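Side-chain contact in inositol-1-monophosphatase (Thermotoga maritima, PDB 2P3N), which uses magnesium to remove phosphate from inositol 1-phosphate, fructose 1,6-bisphosphate and several other phosphate esters, and works as a homotetramer: residues R12-L17 against F94-A99. Residues are numbered along the deposited sequence; the frame is centred on the assembly and turned at random.
Sequences RKVGHL and FSISLA
Helix-on-sheet packing in the inositol monophosphatase fold brings Val14 and Gly15, on helix 2-21, against Ile96, on strand 95-102 of the seven-stranded mixed sheet. A single methyl carries the contact. Ile96 holds CG1 anti to its own carbonyl carbon and extends CD1 fully (chi2 -179°), and isoleucine suits the place because this longer arm spans the gap from strand to helix. There CD1 rests against the bare main chain of Gly15, 3.6 Å from Gly15 N and 3.8 Å from Gly15 CA. Val14, a short apolar side chain fit for a buried place, meets the same methyl with CB and with CG1, the latter 3.8 Å from Ile96 CD1, the two side chains crossing at a slant. Leu11 and Leu18 of the same helix also touch Ile96, while Ile49 of helix 40-56 meets both Val14 and Ile96, so two helices share the apolar layer over this strand. The Ile96 side chain is about 6 Å from those of Asp79 and Ile81, which bind magnesium, Ile81 necessarily through its main chain. With no hydrogen bond across it, the buried contact relies on van der Waals fit and exclusion of water, joining the helix to the sheet whose neighbouring strand 74-79 ends at Asp79.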
# COMPACT_ATOMS: atom_id res chain seq x y z
N ARG A 12 -11.23 -1.63 -9.50
CA ARG A 12 -9.84 -1.49 -9.11
C ARG A 12 -9.09 -0.63 -10.11
O ARG A 12 -8.18 0.10 -9.73
CB ARG A 12 -9.18 -2.86 -8.97
CG ARG A 12 -9.38 -3.48 -7.59
CD ARG A 12 -8.84 -4.89 -7.48
NE ARG A 12 -8.92 -5.36 -6.10
CZ ARG A 12 -8.53 -6.56 -5.69
NH1 ARG A 12 -8.03 -7.44 -6.55
NH2 ARG A 12 -8.63 -6.88 -4.40
N LYS A 13 -9.49 -0.70 -11.37
CA LYS A 13 -8.85 0.09 -12.42
C LYS A 13 -9.31 1.55 -12.32
O LYS A 13 -8.50 2.48 -12.30
CB LYS A 13 -9.22 -0.48 -13.79
CG LYS A 13 -8.50 0.14 -14.97
CD LYS A 13 -9.25 -0.19 -16.26
CE LYS A 13 -8.51 0.28 -17.52
NZ LYS A 13 -7.31 -0.55 -17.85
N VAL A 14 -10.62 1.75 -12.24
CA VAL A 14 -11.18 3.08 -12.13
C VAL A 14 -10.68 3.75 -10.85
O VAL A 14 -10.45 4.96 -10.81
CB VAL A 14 -12.72 3.03 -12.13
CG1 VAL A 14 -13.29 4.43 -12.05
CG2 VAL A 14 -13.21 2.33 -13.39
N GLY A 15 -10.49 2.96 -9.80
CA GLY A 15 -10.02 3.51 -8.55
C GLY A 15 -8.78 4.35 -8.73
O GLY A 15 -8.58 5.34 -8.02
N HIS A 16 -7.93 3.96 -9.68
CA HIS A 16 -6.70 4.69 -9.95
C HIS A 16 -6.92 6.06 -10.59
O HIS A 16 -6.14 6.98 -10.37
CB HIS A 16 -5.78 3.85 -10.83
CG HIS A 16 -5.25 2.64 -10.15
ND1 HIS A 16 -4.40 2.71 -9.06
CD2 HIS A 16 -5.47 1.32 -10.38
CE1 HIS A 16 -4.12 1.48 -8.65
NE2 HIS A 16 -4.76 0.62 -9.43
N LEU A 17 -7.98 6.18 -11.38
CA LEU A 17 -8.28 7.44 -12.02
C LEU A 17 -8.69 8.40 -10.93
O LEU A 17 -8.40 9.59 -11.00
CB LEU A 17 -9.43 7.29 -13.01
CG LEU A 17 -10.09 8.62 -13.35
CD1 LEU A 17 -9.16 9.44 -14.21
CD2 LEU A 17 -11.40 8.37 -14.07
N PHE A 94 -13.51 7.05 0.86
CA PHE A 94 -14.41 7.17 -0.28
C PHE A 94 -14.25 5.86 -1.04
O PHE A 94 -13.23 5.17 -0.90
CB PHE A 94 -14.05 8.39 -1.15
CG PHE A 94 -12.73 8.29 -1.84
CD1 PHE A 94 -12.65 7.74 -3.12
CD2 PHE A 94 -11.58 8.75 -1.23
CE1 PHE A 94 -11.43 7.66 -3.78
CE2 PHE A 94 -10.34 8.68 -1.89
CZ PHE A 94 -10.27 8.13 -3.17
N SER A 95 -15.26 5.48 -1.82
CA SER A 95 -15.22 4.24 -2.56
C SER A 95 -16.06 4.26 -3.83
O SER A 95 -16.77 5.24 -4.10
CB SER A 95 -15.70 3.10 -1.66
OG SER A 95 -16.95 3.41 -1.08
N ILE A 96 -15.95 3.19 -4.60
CA ILE A 96 -16.71 3.01 -5.83
C ILE A 96 -17.59 1.81 -5.55
O ILE A 96 -17.12 0.80 -5.05
CB ILE A 96 -15.83 2.67 -7.04
CG1 ILE A 96 -14.67 3.66 -7.17
CG2 ILE A 96 -16.66 2.71 -8.30
CD1 ILE A 96 -13.78 3.36 -8.39
N SER A 97 -18.86 1.90 -5.88
CA SER A 97 -19.74 0.78 -5.61
C SER A 97 -20.44 0.27 -6.86
O SER A 97 -20.88 1.04 -7.71
CB SER A 97 -20.75 1.18 -4.54
OG SER A 97 -21.33 0.03 -3.94
N LEU A 98 -20.52 -1.06 -6.96
CA LEU A 98 -21.17 -1.73 -8.09
C LEU A 98 -21.96 -2.95 -7.63
O LEU A 98 -21.39 -3.93 -7.17
CB LEU A 98 -20.13 -2.20 -9.12
CG LEU A 98 -20.75 -2.80 -10.39
CD1 LEU A 98 -21.58 -1.72 -11.11
CD2 LEU A 98 -19.67 -3.31 -11.33
N ALA A 99 -23.29 -2.87 -7.74
CA ALA A 99 -24.15 -3.99 -7.37
C ALA A 99 -24.86 -4.46 -8.62
O ALA A 99 -25.21 -3.66 -9.48
CB ALA A 99 -25.17 -3.56 -6.32